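Local coordinates for halotolerant alpha-type carbonic anhydrase (dCA II) (PDB 1Y7W), which probably catalyses the reversible hydration of carbon dioxide to bicarbonate as a salt-tolerant algal zinc enzyme, at residues G87-Q99 with A199-V213. Residues are numbered along the deposited sequence; the frame is centred on the assembly and turned at random.
Sequences GITLTNAKVDLEQ and ASYGDTGVSIDNINV. With NA (sodium ion), chain C.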
loop_
_atom_site.group_PDB
_atom_site.type_symbol
_atom_site.label_atom_id
_atom_site.label_comp_id
_atom_site.label_asym_id
_atom_site.label_seq_id
_atom_site.Cartn_x
_atom_site.Cartn_y
_atom_site.Cartn_z
ATOM N N GLY A 87 -3.885 -2.787 21.110
ATOM C CA GLY A 87 -4.432 -2.543 19.769
ATOM C C GLY A 87 -3.864 -1.219 19.305
ATOM O O GLY A 87 -3.753 -0.272 20.083
ATOM N N ILE A 88 -3.488 -1.137 18.026
ATOM C CA ILE A 88 -2.878 0.070 17.500
ATOM C C ILE A 88 -3.862 1.081 16.931
ATOM O O ILE A 88 -4.763 0.725 16.135
ATOM C CB ILE A 88 -1.832 -0.302 16.363
ATOM C CG1 ILE A 88 -0.585 -0.956 17.006
ATOM C CG2 ILE A 88 -1.379 0.973 15.615
ATOM C CD1 ILE A 88 0.550 -1.341 16.022
ATOM N N THR A 89 -3.688 2.344 17.321
ATOM C CA THR A 89 -4.493 3.426 16.739
ATOM C C THR A 89 -3.499 4.372 16.111
ATOM O O THR A 89 -2.561 4.805 16.763
ATOM C CB THR A 89 -5.281 4.212 17.787
ATOM O OG1 THR A 89 -6.216 3.317 18.418
ATOM C CG2 THR A 89 -6.045 5.386 17.063
ATOM N N LEU A 90 -3.692 4.713 14.836
ATOM C CA LEU A 90 -2.796 5.646 14.152
ATOM C C LEU A 90 -3.239 7.021 14.655
ATOM O O LEU A 90 -4.371 7.431 14.445
ATOM C CB LEU A 90 -3.013 5.528 12.641
ATOM C CG LEU A 90 -2.726 4.107 12.121
ATOM C CD1 LEU A 90 -2.805 4.173 10.611
ATOM C CD2 LEU A 90 -1.349 3.614 12.561
ATOM N N THR A 91 -2.318 7.726 15.295
ATOM C CA THR A 91 -2.651 9.012 15.884
ATOM C C THR A 91 -1.987 10.220 15.209
ATOM O O THR A 91 -0.944 10.081 14.570
ATOM C CB THR A 91 -2.293 8.989 17.394
ATOM O OG1 THR A 91 -0.884 9.111 17.537
ATOM C CG2 THR A 91 -2.758 7.698 18.035
ATOM N N ASN A 92 -2.607 11.403 15.356
ATOM C CA ASN A 92 -2.079 12.631 14.742
ATOM C C ASN A 92 -1.978 12.314 13.206
ATOM O O ASN A 92 -0.983 12.613 12.546
ATOM C CB ASN A 92 -0.700 13.001 15.328
ATOM C CG ASN A 92 -0.127 14.299 14.741
ATOM O OD1 ASN A 92 -0.868 15.138 14.196
ATOM N ND2 ASN A 92 1.200 14.490 14.866
ATOM N N ALA A 93 -3.009 11.652 12.700
ATOM C CA ALA A 93 -3.058 11.278 11.297
ATOM C C ALA A 93 -3.225 12.533 10.392
ATOM O O ALA A 93 -3.834 13.529 10.787
ATOM C CB ALA A 93 -4.221 10.307 11.083
ATOM N N LYS A 94 -2.628 12.478 9.203
ATOM C CA LYS A 94 -2.665 13.570 8.222
ATOM C C LYS A 94 -2.753 12.939 6.798
ATOM O O LYS A 94 -2.268 11.823 6.558
ATOM C CB LYS A 94 -1.396 14.391 8.342
ATOM C CG LYS A 94 -1.256 14.993 9.748
ATOM C CD LYS A 94 0.030 15.758 9.920
ATOM C CE LYS A 94 -0.059 16.466 11.298
ATOM N NZ LYS A 94 1.139 17.331 11.636
ATOM N N VAL A 95 -3.399 13.626 5.871
ATOM C CA VAL A 95 -3.514 13.060 4.525
ATOM C C VAL A 95 -2.970 14.094 3.521
ATOM O O VAL A 95 -3.028 15.309 3.773
ATOM C CB VAL A 95 -4.974 12.686 4.234
ATOM C CG1 VAL A 95 -5.867 13.921 4.327
ATOM C CG2 VAL A 95 -5.094 12.049 2.842
ATOM N N ASP A 96 -2.369 13.615 2.436
ATOM C CA ASP A 96 -1.872 14.535 1.415
ATOM C C ASP A 96 -3.007 14.611 0.375
ATOM O O ASP A 96 -3.518 13.563 -0.116
ATOM C CB ASP A 96 -0.575 13.995 0.768
ATOM C CG ASP A 96 0.675 14.123 1.692
ATOM O OD1 ASP A 96 0.563 14.708 2.805
ATOM O OD2 ASP A 96 1.763 13.628 1.269
ATOM N N LEU A 97 -3.426 15.834 0.045
ATOM C CA LEU A 97 -4.493 15.970 -0.918
ATOM C C LEU A 97 -3.956 16.011 -2.355
ATOM O O LEU A 97 -3.929 17.064 -3.011
ATOM C CB LEU A 97 -5.326 17.227 -0.603
ATOM C CG LEU A 97 -6.034 17.142 0.754
ATOM C CD1 LEU A 97 -6.993 18.376 0.899
ATOM C CD2 LEU A 97 -6.831 15.787 0.878
ATOM N N GLU A 98 -3.469 14.866 -2.819
ATOM C CA GLU A 98 -2.976 14.755 -4.183
ATOM C C GLU A 98 -3.022 13.288 -4.541
ATOM O O GLU A 98 -3.485 12.439 -3.755
ATOM C CB GLU A 98 -1.531 15.288 -4.304
ATOM C CG GLU A 98 -0.504 14.535 -3.439
ATOM C CD GLU A 98 0.904 15.163 -3.526
ATOM O OE1 GLU A 98 1.086 16.203 -4.206
ATOM O OE2 GLU A 98 1.850 14.582 -2.933
ATOM N N GLN A 99 -2.560 12.986 -5.733
ATOM C CA GLN A 99 -2.543 11.585 -6.197
ATOM C C GLN A 99 -2.041 10.593 -5.117
ATOM O O GLN A 99 -1.012 10.866 -4.483
ATOM C CB GLN A 99 -1.630 11.493 -7.421
ATOM C CG GLN A 99 -1.625 10.113 -8.141
ATOM C CD GLN A 99 -0.470 10.009 -9.144
ATOM O OE1 GLN A 99 -0.643 10.183 -10.356
ATOM N NE2 GLN A 99 0.701 9.739 -8.646
ATOM N N ALA A 199 -8.869 23.702 3.954
ATOM C CA ALA A 199 -7.918 22.910 3.188
ATOM C C ALA A 199 -8.226 23.119 1.698
ATOM O O ALA A 199 -9.360 23.379 1.337
ATOM C CB ALA A 199 -8.066 21.418 3.532
ATOM N N SER A 200 -7.206 22.982 0.862
ATOM C CA SER A 200 -7.296 23.100 -0.606
ATOM C C SER A 200 -6.642 21.874 -1.217
ATOM O O SER A 200 -5.762 21.303 -0.606
ATOM C CB SER A 200 -6.547 24.352 -1.117
ATOM O OG SER A 200 -7.150 25.508 -0.569
ATOM N N TYR A 201 -7.092 21.460 -2.402
ATOM C CA TYR A 201 -6.449 20.336 -3.073
ATOM C C TYR A 201 -4.975 20.699 -3.263
ATOM O O TYR A 201 -4.653 21.854 -3.559
ATOM C CB TYR A 201 -7.068 20.117 -4.432
ATOM C CG TYR A 201 -8.537 19.740 -4.378
ATOM C CD1 TYR A 201 -8.969 18.698 -3.571
ATOM C CD2 TYR A 201 -9.490 20.402 -5.190
ATOM C CE1 TYR A 201 -10.265 18.296 -3.552
ATOM C CE2 TYR A 201 -10.827 20.004 -5.178
ATOM C CZ TYR A 201 -11.203 18.948 -4.359
ATOM O OH TYR A 201 -12.510 18.478 -4.305
ATOM N N GLY A 202 -4.073 19.718 -3.139
ATOM C CA GLY A 202 -2.673 20.033 -3.284
ATOM C C GLY A 202 -2.028 20.259 -1.908
ATOM O O GLY A 202 -0.798 20.148 -1.785
ATOM N N ASP A 203 -2.826 20.586 -0.895
ATOM C CA ASP A 203 -2.277 20.741 0.456
ATOM C C ASP A 203 -1.783 19.358 0.941
ATOM O O ASP A 203 -2.391 18.328 0.660
ATOM C CB ASP A 203 -3.347 21.211 1.440
ATOM C CG ASP A 203 -3.692 22.679 1.271
ATOM O OD1 ASP A 203 -4.507 23.157 2.077
ATOM O OD2 ASP A 203 -3.142 23.326 0.350
ATOM N N THR A 204 -0.673 19.349 1.670
ATOM C CA THR A 204 -0.155 18.114 2.209
ATOM C C THR A 204 -0.240 18.151 3.736
ATOM O O THR A 204 -0.329 19.231 4.321
ATOM C CB THR A 204 1.307 17.852 1.751
ATOM O OG1 THR A 204 2.155 18.956 2.105
ATOM C CG2 THR A 204 1.366 17.613 0.238
ATOM N N GLY A 205 -0.295 16.978 4.368
ATOM C CA GLY A 205 -0.342 16.925 5.828
ATOM C C GLY A 205 -1.557 17.541 6.495
ATOM O O GLY A 205 -1.449 18.139 7.567
ATOM N N VAL A 206 -2.713 17.386 5.862
ATOM C CA VAL A 206 -3.997 17.891 6.333
ATOM C C VAL A 206 -4.511 16.970 7.464
ATOM O O VAL A 206 -4.626 15.769 7.298
ATOM C CB VAL A 206 -5.002 17.881 5.126
ATOM C CG1 VAL A 206 -6.468 18.224 5.555
ATOM C CG2 VAL A 206 -4.442 18.844 4.040
ATOM N N SER A 207 -4.840 17.531 8.620
ATOM C CA SER A 207 -5.299 16.694 9.735
ATOM C C SER A 207 -6.583 15.955 9.534
ATOM O O SER A 207 -7.541 16.515 9.035
ATOM C CB SER A 207 -5.427 17.546 10.998
ATOM O OG SER A 207 -4.120 17.976 11.350
ATOM N N ILE A 208 -6.600 14.679 9.914
ATOM C CA ILE A 208 -7.804 13.917 9.847
ATOM C C ILE A 208 -7.882 13.150 11.189
ATOM O O ILE A 208 -6.920 13.184 11.960
ATOM C CB ILE A 208 -7.817 12.954 8.649
ATOM C CG1 ILE A 208 -6.553 12.112 8.660
ATOM C CG2 ILE A 208 -8.011 13.742 7.349
ATOM C CD1 ILE A 208 -6.635 10.875 7.721
ATOM N N ASP A 209 -9.011 12.514 11.449
ATOM C CA ASP A 209 -9.252 11.806 12.694
ATOM C C ASP A 209 -8.339 10.606 12.855
ATOM O O ASP A 209 -7.841 10.055 11.866
ATOM C CB ASP A 209 -10.687 11.259 12.783
ATOM C CG ASP A 209 -11.751 12.338 12.862
ATOM O OD1 ASP A 209 -11.448 13.479 13.221
ATOM O OD2 ASP A 209 -12.915 12.002 12.561
ATOM N N ASN A 210 -8.186 10.172 14.106
ATOM C CA ASN A 210 -7.364 9.014 14.400
ATOM C C ASN A 210 -7.960 7.806 13.736
ATOM O O ASN A 210 -9.162 7.755 13.478
ATOM C CB ASN A 210 -7.312 8.783 15.883
ATOM C CG ASN A 210 -6.516 9.831 16.587
ATOM O OD1 ASN A 210 -5.605 10.471 16.006
ATOM N ND2 ASN A 210 -6.827 10.005 17.873
ATOM N N ILE A 211 -7.124 6.793 13.510
ATOM C CA ILE A 211 -7.588 5.607 12.788
ATOM C C ILE A 211 -7.326 4.295 13.541
ATOM O O ILE A 211 -6.189 4.037 13.943
ATOM C CB ILE A 211 -6.817 5.545 11.440
ATOM C CG1 ILE A 211 -7.116 6.837 10.638
ATOM C CG2 ILE A 211 -7.158 4.253 10.671
ATOM C CD1 ILE A 211 -6.281 6.928 9.318
ATOM N N ASN A 212 -8.361 3.476 13.643
ATOM C CA ASN A 212 -8.334 2.186 14.324
ATOM C C ASN A 212 -7.927 1.173 13.221
ATOM O O ASN A 212 -8.727 0.808 12.351
ATOM C CB ASN A 212 -9.755 1.925 14.866
ATOM C CG ASN A 212 -9.853 0.687 15.790
ATOM O OD1 ASN A 212 -10.663 0.670 16.780
ATOM N ND2 ASN A 212 -9.094 -0.360 15.473
ATOM N N VAL A 213 -6.671 0.741 13.253
ATOM C CA VAL A 213 -6.179 -0.138 12.193
ATOM C C VAL A 213 -7.022 -1.363 11.979
ATOM O O VAL A 213 -7.455 -1.664 10.846
ATOM C CB VAL A 213 -4.705 -0.541 12.437
ATOM C CG1 VAL A 213 -4.213 -1.470 11.276
ATOM C CG2 VAL A 213 -3.842 0.689 12.421
HETATM NA NA NA C . -5.004 0.938 21.719
HETATM O O HOH W 1 -4.472 2.844 20.775
HETATM O O HOH W 2 -3.949 15.062 12.871
HETATM O O HOH W 3 -5.508 12.363 14.108
HETATM O O HOH W 4 0.705 18.968 -3.658
HETATM O O HOH W 5 -3.061 0.932 22.872
#
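Asp96 reaches across to the backbone of Gly205, whose N meets OD1 at 2.9 Å, nearly in line with the carboxylate C-O bond. Its carboxylate also lies against CB and CG2 of Thr204. CG lies anti to the carbonyl carbon of Asp96 (chi1 -74°), which brings OD1 to Gly205 N. A leucine here would probably leave Gly205 N without its carboxylate acceptor and the bulge less firmly held. Gly205 and Val206 both face Val95, forming a G1 beta bulge; Val206 N donates to Val95 O at 3.0 Å. Next along, Leu97 lays CG across Val206 CG2 at 4.0 Å. Leu97 centres an inverse gamma turn, closed by a weak Glu98 N to Asp96 O bond. Across the contact its N donates to Asp203 O, and its O accepts Gly202 N at 2.7 Å. Its side chain also touches Ile190 of helix 181-195. In the other direction, the Val95 and Ile208 side chains cross at about a right angle, CG1 of Val95 meeting CG2 of Ile208 at 3.7 Å. Asn210 OD1 accepts Asn92 N at 3.2 Å, while a water links OD1 to Ala93 N. Leu90 and Ile211 exchange two backbone bonds, and Leu90 CG packs on Val213 CG2 at 3.6 Å. Nearby, Gly87 O binds the sodium ion with Gly82 and Gln84. Two short antiparallel strand pairings thus join these peripheral segments beside the central sheet of the alpha-carbonic anhydrase fold.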